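Local coordinates for protein triphenylmethane reductase (Citrobacter sp., PDB 2JL1) that probably uses NADPH to reduce triphenylmethane dyes such as malachite green and crystal violet to their colourless leuco forms, at residues A[4-9]-A[62-67]; A[19-24]-A[45-50]; A[229-234]-A[247-252]. One frame throughout, in Å; residues are numbered along the deposited sequence.

Contact 1: residues A[4-9]-A[62-67]. With NAP (NADP nicotinamide-adenine-dinucleotide phosphate), chain B.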
# COMPACT_ATOMS: atom_id res chain seq x y z
N ALA A 4 5.00 16.12 -16.67
CA ALA A 4 4.08 15.21 -17.32
C ALA A 4 2.88 15.01 -16.42
O ALA A 4 3.03 14.96 -15.19
CB ALA A 4 4.74 13.89 -17.60
N VAL A 5 1.71 14.89 -17.03
CA VAL A 5 0.45 14.77 -16.29
C VAL A 5 -0.26 13.56 -16.86
O VAL A 5 -0.60 13.55 -18.05
CB VAL A 5 -0.43 16.02 -16.50
CG1 VAL A 5 -1.77 15.93 -15.73
CG2 VAL A 5 0.32 17.30 -16.10
N THR A 6 -0.46 12.54 -16.04
CA THR A 6 -1.29 11.40 -16.44
C THR A 6 -2.77 11.78 -16.28
O THR A 6 -3.06 12.80 -15.69
CB THR A 6 -0.94 10.10 -15.67
OG1 THR A 6 -1.53 10.13 -14.36
CG2 THR A 6 0.59 9.96 -15.56
N GLY A 7 -3.70 10.98 -16.79
CA GLY A 7 -5.13 11.38 -16.78
C GLY A 7 -5.42 12.74 -17.45
O GLY A 7 -6.43 13.42 -17.13
N ALA A 8 -4.57 13.12 -18.40
CA ALA A 8 -4.59 14.48 -18.97
C ALA A 8 -5.87 14.90 -19.72
O ALA A 8 -6.13 16.10 -19.81
CB ALA A 8 -3.37 14.73 -19.84
N THR A 9 -6.63 13.94 -20.24
CA THR A 9 -7.91 14.22 -20.90
C THR A 9 -9.09 14.17 -19.91
O THR A 9 -10.23 14.47 -20.27
CB THR A 9 -8.22 13.23 -22.06
OG1 THR A 9 -8.19 11.89 -21.56
CG2 THR A 9 -7.21 13.36 -23.17
N LYS A 62 7.81 3.98 -21.94
CA LYS A 62 8.07 4.93 -23.02
C LYS A 62 7.53 6.34 -22.71
O LYS A 62 8.22 7.33 -22.97
CB LYS A 62 7.48 4.39 -24.33
CG LYS A 62 7.97 2.98 -24.68
CD LYS A 62 7.15 2.34 -25.80
CE LYS A 62 7.29 0.82 -25.75
NZ LYS A 62 6.97 0.17 -27.06
N ALA A 63 6.32 6.43 -22.15
CA ALA A 63 5.73 7.73 -21.83
C ALA A 63 6.53 8.52 -20.79
O ALA A 63 6.64 9.75 -20.87
CB ALA A 63 4.27 7.58 -21.41
N PHE A 64 7.09 7.80 -19.81
CA PHE A 64 7.82 8.45 -18.73
C PHE A 64 9.29 8.68 -19.07
O PHE A 64 10.01 9.28 -18.27
CB PHE A 64 7.74 7.63 -17.42
CG PHE A 64 6.35 7.46 -16.87
CD1 PHE A 64 5.31 8.29 -17.26
CD2 PHE A 64 6.10 6.48 -15.91
CE1 PHE A 64 4.02 8.13 -16.72
CE2 PHE A 64 4.83 6.32 -15.36
CZ PHE A 64 3.79 7.14 -15.76
N ALA A 65 9.74 8.18 -20.22
CA ALA A 65 11.13 8.32 -20.65
C ALA A 65 11.53 9.78 -20.60
O ALA A 65 10.91 10.61 -21.24
CB ALA A 65 11.32 7.78 -22.06
N GLY A 66 12.53 10.09 -19.80
CA GLY A 66 13.06 11.44 -19.76
C GLY A 66 12.26 12.49 -19.03
O GLY A 66 12.65 13.65 -19.04
N VAL A 67 11.14 12.12 -18.39
CA VAL A 67 10.39 13.15 -17.64
C VAL A 67 11.00 13.43 -16.26
O VAL A 67 11.37 12.52 -15.51
CB VAL A 67 8.81 12.96 -17.63
CG1 VAL A 67 8.33 12.24 -18.87
CG2 VAL A 67 8.32 12.29 -16.40
PA NAP B . -12.04 11.64 -14.82
O1A NAP B . -13.04 10.53 -14.77
O2A NAP B . -12.47 12.85 -15.54
O5B NAP B . -10.65 11.13 -15.43
C5B NAP B . -10.09 9.86 -15.18
C4B NAP B . -8.89 9.79 -16.10
O4B NAP B . -8.22 8.54 -15.97
C3B NAP B . -9.37 9.91 -17.55
O3B NAP B . -8.56 10.83 -18.24
C2B NAP B . -9.15 8.54 -18.12
O2B NAP B . -8.73 8.61 -19.45
C1B NAP B . -8.00 8.04 -17.27
N9A NAP B . -7.92 6.58 -17.36
C8A NAP B . -8.91 5.66 -17.14
N7A NAP B . -8.38 4.43 -17.35
C5A NAP B . -7.09 4.56 -17.72
C6A NAP B . -6.10 3.64 -18.06
N6A NAP B . -6.35 2.33 -18.06
N1A NAP B . -4.84 4.10 -18.39
C2A NAP B . -4.57 5.45 -18.41
N3A NAP B . -5.55 6.36 -18.06
C4A NAP B . -6.79 5.91 -17.73
O3 NAP B . -11.67 12.00 -13.28
PN NAP B . -11.40 13.42 -12.58
O1N NAP B . -10.43 14.14 -13.43
O2N NAP B . -12.70 14.06 -12.25
O5D NAP B . -10.60 12.97 -11.22
C5D NAP B . -9.29 12.41 -11.31
C4D NAP B . -9.07 11.19 -10.41
O4D NAP B . -9.43 11.51 -9.08
C3D NAP B . -9.94 10.00 -10.80
O3D NAP B . -9.34 9.10 -11.70
C2D NAP B . -10.27 9.32 -9.49
O2D NAP B . -9.35 8.33 -9.10
C1D NAP B . -10.16 10.45 -8.49
N1N NAP B . -11.53 10.84 -8.08
C2N NAP B . -11.64 11.66 -7.01
C3N NAP B . -12.87 12.02 -6.55
C7N NAP B . -13.00 12.89 -5.37
O7N NAP B . -14.32 13.32 -5.04
N7N NAP B . -11.89 13.17 -4.68
C4N NAP B . -14.03 11.63 -7.25
C5N NAP B . -13.90 10.88 -8.39
C6N NAP B . -12.63 10.44 -8.78
P2B NAP B . -9.77 8.49 -20.68
O1X NAP B . -10.11 9.90 -21.12
O2X NAP B . -11.05 7.77 -20.29
O3X NAP B . -9.03 7.72 -21.75

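Contact 2: residues A[19-24]-A[45-50]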
# COMPACT_ATOMS: atom_id res chain seq x y z
N HIS A 19 -3.96 25.24 -15.93
CA HIS A 19 -3.21 26.01 -14.94
C HIS A 19 -1.69 26.03 -15.18
O HIS A 19 -1.04 27.07 -14.98
CB HIS A 19 -3.52 25.51 -13.53
CG HIS A 19 -4.89 25.87 -13.06
ND1 HIS A 19 -5.25 27.16 -12.72
CD2 HIS A 19 -6.01 25.12 -12.88
CE1 HIS A 19 -6.52 27.19 -12.36
NE2 HIS A 19 -7.00 25.96 -12.44
N LEU A 20 -1.11 24.90 -15.60
CA LEU A 20 0.32 24.85 -15.96
C LEU A 20 0.65 25.77 -17.13
O LEU A 20 1.72 26.38 -17.17
CB LEU A 20 0.77 23.41 -16.28
CG LEU A 20 0.92 22.44 -15.10
CD1 LEU A 20 1.23 21.01 -15.55
CD2 LEU A 20 1.99 22.96 -14.15
N LEU A 21 -0.28 25.87 -18.08
CA LEU A 21 -0.11 26.73 -19.26
C LEU A 21 -0.04 28.22 -18.91
O LEU A 21 0.45 29.02 -19.70
CB LEU A 21 -1.20 26.45 -20.32
CG LEU A 21 -1.08 25.15 -21.14
CD1 LEU A 21 -2.36 24.81 -21.94
CD2 LEU A 21 0.13 25.18 -22.07
N LYS A 22 -0.51 28.59 -17.72
CA LYS A 22 -0.35 29.97 -17.25
C LYS A 22 0.96 30.15 -16.48
O LYS A 22 1.29 31.26 -16.07
CB LYS A 22 -1.53 30.38 -16.37
CG LYS A 22 -2.86 30.43 -17.08
CD LYS A 22 -3.91 30.96 -16.12
CE LYS A 22 -5.33 30.73 -16.62
NZ LYS A 22 -6.17 30.30 -15.45
N LYS A 23 1.73 29.07 -16.30
CA LYS A 23 2.96 29.15 -15.50
C LYS A 23 4.24 28.79 -16.25
O LYS A 23 5.30 29.34 -15.97
CB LYS A 23 2.84 28.28 -14.24
CG LYS A 23 1.80 28.75 -13.23
CD LYS A 23 1.53 27.66 -12.17
CE LYS A 23 0.39 28.04 -11.20
NZ LYS A 23 0.77 29.16 -10.28
N VAL A 24 4.16 27.83 -17.17
CA VAL A 24 5.32 27.32 -17.88
C VAL A 24 5.00 27.28 -19.38
O VAL A 24 3.82 27.22 -19.74
CB VAL A 24 5.75 25.91 -17.36
CG1 VAL A 24 6.23 25.96 -15.90
CG2 VAL A 24 4.61 24.90 -17.49
N GLN A 45 -2.61 23.33 -28.49
CA GLN A 45 -2.06 24.33 -27.57
C GLN A 45 -0.53 24.24 -27.42
O GLN A 45 0.07 25.05 -26.72
CB GLN A 45 -2.74 24.22 -26.20
CG GLN A 45 -4.20 24.60 -26.23
CD GLN A 45 -4.86 24.44 -24.89
OE1 GLN A 45 -5.26 23.34 -24.51
NE2 GLN A 45 -4.99 25.54 -24.16
N GLY A 46 0.07 23.26 -28.10
CA GLY A 46 1.52 23.08 -28.09
C GLY A 46 2.02 22.14 -27.00
O GLY A 46 3.22 22.08 -26.73
N VAL A 47 1.09 21.42 -26.37
CA VAL A 47 1.43 20.44 -25.34
C VAL A 47 1.71 19.10 -26.02
O VAL A 47 0.90 18.63 -26.83
CB VAL A 47 0.30 20.29 -24.28
CG1 VAL A 47 0.64 19.20 -23.25
CG2 VAL A 47 0.05 21.62 -23.58
N GLU A 48 2.86 18.51 -25.71
CA GLU A 48 3.24 17.20 -26.24
C GLU A 48 2.34 16.12 -25.64
O GLU A 48 2.14 16.07 -24.43
CB GLU A 48 4.71 16.89 -25.94
CG GLU A 48 5.23 15.61 -26.61
CD GLU A 48 6.59 15.15 -26.09
OE1 GLU A 48 6.92 13.96 -26.23
OE2 GLU A 48 7.32 15.99 -25.52
N VAL A 49 1.83 15.25 -26.50
CA VAL A 49 0.94 14.15 -26.09
C VAL A 49 1.71 12.84 -26.19
O VAL A 49 2.39 12.59 -27.18
CB VAL A 49 -0.33 14.07 -27.02
CG1 VAL A 49 -1.08 12.75 -26.84
CG2 VAL A 49 -1.26 15.27 -26.80
N ARG A 50 1.63 11.99 -25.17
CA ARG A 50 2.20 10.64 -25.24
C ARG A 50 1.16 9.65 -24.80
O ARG A 50 0.33 9.97 -23.96
CB ARG A 50 3.42 10.50 -24.34
CG ARG A 50 4.60 11.33 -24.76
CD ARG A 50 5.71 11.22 -23.75
NE ARG A 50 6.86 12.01 -24.14
CZ ARG A 50 8.05 11.99 -23.54
NH1 ARG A 50 8.26 11.22 -22.47
NH2 ARG A 50 9.05 12.76 -23.99

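Contact 3: residues A[229-234]-A[247-252]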
# COMPACT_ATOMS: atom_id res chain seq x y z
N GLU A 229 -31.41 3.39 1.90
CA GLU A 229 -32.22 2.62 0.95
C GLU A 229 -33.24 3.53 0.25
O GLU A 229 -33.50 3.38 -0.94
CB GLU A 229 -32.88 1.41 1.64
CG GLU A 229 -32.84 0.07 0.85
CD GLU A 229 -31.42 -0.44 0.51
OE1 GLU A 229 -31.09 -0.49 -0.70
OE2 GLU A 229 -30.62 -0.80 1.43
N GLU A 230 -33.79 4.50 0.97
CA GLU A 230 -34.64 5.50 0.33
C GLU A 230 -33.86 6.32 -0.71
O GLU A 230 -34.39 6.60 -1.79
CB GLU A 230 -35.29 6.40 1.36
CG GLU A 230 -36.39 5.71 2.17
CD GLU A 230 -36.87 6.56 3.33
OE1 GLU A 230 -36.04 7.25 3.98
OE2 GLU A 230 -38.08 6.53 3.60
N GLU A 231 -32.62 6.68 -0.41
CA GLU A 231 -31.77 7.40 -1.37
C GLU A 231 -31.54 6.60 -2.66
O GLU A 231 -31.81 7.11 -3.75
CB GLU A 231 -30.43 7.81 -0.76
CG GLU A 231 -29.55 8.68 -1.69
CD GLU A 231 -30.14 10.08 -1.95
OE1 GLU A 231 -30.98 10.56 -1.16
OE2 GLU A 231 -29.74 10.70 -2.95
N LYS A 232 -31.03 5.38 -2.51
CA LYS A 232 -30.75 4.47 -3.64
C LYS A 232 -31.95 4.39 -4.58
O LYS A 232 -31.78 4.53 -5.80
CB LYS A 232 -30.36 3.09 -3.12
CG LYS A 232 -29.35 2.33 -3.99
CD LYS A 232 -28.51 1.35 -3.15
CE LYS A 232 -29.15 -0.04 -3.07
NZ LYS A 232 -28.35 -1.05 -2.28
N ASN A 233 -33.14 4.20 -4.01
CA ASN A 233 -34.40 4.14 -4.77
C ASN A 233 -34.85 5.46 -5.40
O ASN A 233 -35.41 5.47 -6.51
CB ASN A 233 -35.53 3.63 -3.88
CG ASN A 233 -35.28 2.23 -3.33
OD1 ASN A 233 -34.31 1.56 -3.70
ND2 ASN A 233 -36.16 1.79 -2.45
N PHE A 234 -34.63 6.56 -4.70
CA PHE A 234 -34.95 7.89 -5.21
C PHE A 234 -34.14 8.17 -6.49
O PHE A 234 -34.67 8.67 -7.48
CB PHE A 234 -34.70 8.98 -4.15
CG PHE A 234 -34.66 10.38 -4.71
CD1 PHE A 234 -35.84 11.07 -4.99
CD2 PHE A 234 -33.44 10.99 -4.98
CE1 PHE A 234 -35.80 12.35 -5.52
CE2 PHE A 234 -33.38 12.28 -5.50
CZ PHE A 234 -34.57 12.97 -5.78
N ILE A 247 -23.24 4.04 -5.35
CA ILE A 247 -22.02 4.77 -5.02
C ILE A 247 -22.35 6.12 -4.35
O ILE A 247 -21.74 6.51 -3.35
CB ILE A 247 -21.15 5.07 -6.28
CG1 ILE A 247 -20.86 3.80 -7.10
CG2 ILE A 247 -19.85 5.81 -5.89
CD1 ILE A 247 -19.91 2.78 -6.45
N THR A 248 -23.32 6.81 -4.91
CA THR A 248 -23.74 8.11 -4.42
C THR A 248 -24.32 7.99 -2.99
O THR A 248 -23.94 8.75 -2.09
CB THR A 248 -24.77 8.71 -5.38
OG1 THR A 248 -24.13 8.88 -6.66
CG2 THR A 248 -25.29 10.05 -4.88
N ALA A 249 -25.24 7.04 -2.80
CA ALA A 249 -25.79 6.79 -1.46
C ALA A 249 -24.68 6.42 -0.49
O ALA A 249 -24.77 6.76 0.69
CB ALA A 249 -26.84 5.71 -1.50
N ALA A 250 -23.64 5.72 -0.96
CA ALA A 250 -22.59 5.28 -0.04
C ALA A 250 -21.73 6.47 0.38
O ALA A 250 -21.25 6.53 1.51
CB ALA A 250 -21.73 4.18 -0.67
N ILE A 251 -21.55 7.42 -0.54
CA ILE A 251 -20.75 8.62 -0.26
C ILE A 251 -21.52 9.50 0.74
O ILE A 251 -20.93 10.05 1.67
CB ILE A 251 -20.39 9.37 -1.57
CG1 ILE A 251 -19.26 8.61 -2.31
CG2 ILE A 251 -19.93 10.80 -1.29
CD1 ILE A 251 -19.02 9.12 -3.79
N TYR A 252 -22.84 9.62 0.56
CA TYR A 252 -23.66 10.38 1.50
C TYR A 252 -23.63 9.72 2.88
O TYR A 252 -23.56 10.38 3.89
CB TYR A 252 -25.11 10.45 1.03
CG TYR A 252 -25.39 11.40 -0.12
CD1 TYR A 252 -24.68 12.60 -0.28
CD2 TYR A 252 -26.42 11.12 -1.01
CE1 TYR A 252 -24.98 13.47 -1.33
CE2 TYR A 252 -26.74 11.99 -2.06
CZ TYR A 252 -26.01 13.16 -2.21
OH TYR A 252 -26.34 14.01 -3.23
O HOH W 1 -29.13 13.62 -4.50

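Contact 1: residues A[4-9]-A[62-67]
The Phe64 ring receives Thr6 at its edge: methyl CG2 lies near the ring plane and is 4.1 Å from CE1. Ile32, Leu70 and Ala97 also touch this aromatic side chain, so it is buried among apolar groups. The setting is the first part of an NADP-binding Rossmann fold. Strand 3-5 runs into the glycine-rich loop, whose first glycines are Gly7 and Gly10, and residues 62-67 carry the chain from helix 57-63 towards strand 69-72, which pairs with strand 3-5. The reversal is a type II beta turn from Phe64 to Val67, closed by Val67 N to Phe64 O at 3.1 Å; Gly66 supplies its positive phi.

At the other end of the contact, Ala4 points its single methyl at Val67. Ala4 CB is nearly equidistant from the two branches of Val67, 4.1 Å to CG2 and 4.2 Å to CG1, and an off-staggered chi1 of -28° turns both valine methyls to it in this way.

Thr6 divides its two branches between different tasks. With chi1 at 79°, CG2 lies anti to the carbonyl carbon and reaches Phe64, while OG1 is hydrogen-bonded to Tyr54 OH and to Ile73 N. Tyr54 is itself an NADP-binding residue, so Thr6 connects the Phe64 contact to the cofactor site. Further along the loop the cofactor is met directly. Gly7 O comes within 3.5 Å of ribose oxygen O3B, and Thr9 OG1 donates a 2.8 Å hydrogen bond to O1X of the 2'-phosphate.

Contact 2: residues A[19-24]-A[45-50]
Leu21, which meets both Gln45 and Val47, directly follows a carbonyl gripped by two amides: Leu20 O accepts from Lys23 N and from Val24 N, each at 2.8 Å. This double acceptance ties the chain back on itself near the C-terminal end of helix 11-20, on the way to strand 29-33, and Leu21 projects from that bend.

The two methyls of Leu21 are used separately. CD1 addresses the side-chain amide of Gln45: it is 3.5 Å from NE2 and 3.9 Å from CD, and it stands about 3.4 Å above the amide plane. The two side chains cross at roughly a right angle, and the methyl lies over the amide face in van der Waals contact. The amide is also held elsewhere, because Gln45 OE1 accepts from Gln18 NE2 on helix 11-20. The other methyl, CD2, packs against Val47 CG2 at 3.9 Å. Val47 presents this branch because CG1 takes the place anti to the backbone N (chi1 177°), leaving CG2 beside that N.

In the Rossmann topology these residues join the end of the first helix to the approach of strand 48-51, the outermost strand on this side of the parallel sheet. Between Gln45 and Val47 the chain turns at Gly46, whose positive phi closes helix 40-44 in a Schellman motif. Ile29 and Ala26 also touch Leu21.

Beyond the turn, strand 48-51 carries a salt bridge between alternate residues. Arg50 NE donates to Glu48 OE1 at 2.9 Å with an N-H...O angle of 166°; the oxygen lies in the guanidinium plane, but is approached from 53° out of the carboxylate plane.

Contact 3: residues A[229-234]-A[247-252]
Apolar contact centres on Glu231 and Ala249. Methyl CB of Ala249 lies 4.0 Å from Glu231 CG and 4.3 Å from Lys232 N, so the small side chain sits against the backbone of the partner helix. Accordingly, Lys232 and Ala249 are the closest pair of CA atoms, at 5.9 Å.

The carboxylate-to-ring contact follows from the bend of Glu231: CG is anti to the backbone N (chi1 -175°), and the chain then folds at chi2. This brings OE2 to the edge of Tyr252, near the ring plane and 3.4 Å from CE2. Carboxylate and ring planes stand 88° apart. Such an edge approach probably sets the negative oxygen against the slightly positive C-H rim. Phe206 also meets the Tyr252 ring, edge-to-face.

Polar links are both water-mediated and direct. A water lies 3.1 Å from Tyr252 OH and donates a weak bond to Glu231 OE2. Lys232 NZ forms direct salt bridges with Glu229 OE1, at 3.2 Å, and with Glu246, the latter from the partner helix just before 247-252. Asn164 ND2 hydrogen-bonds to Ala249 O.

The axes of segments 229-234 and 247-252 approach to 9.0 Å, with N-to-C directions 146° apart. Helices 228-237 and 242-256, consecutive in the chain, therefore form a roughly antiparallel helical hairpin.

Contacts 1 and 2 are neighbours at the same Rossmann sheet, their centres 12 Å apart, and contact 2 is nested within the chain loop that contact 1 closes. Strand 3-5 runs on to helix 11-20, and strand 48-51 to helix 57-63, so the two share successive strand-helix units. They also touch: Arg50 NH1 probably hydrogen-bonds to Ala63 O and Ala65 O, and Val5 packs on Leu20. Contact 3 follows later in the chain, its centre about 36 Å from that of contact 1 and about 39 Å from that of contact 2. Contact 1 binds NADP through Thr9; the Tyr252 side chain of contact 3 is about 11 Å from it, so the hairpin lies near the cofactor without touching it there.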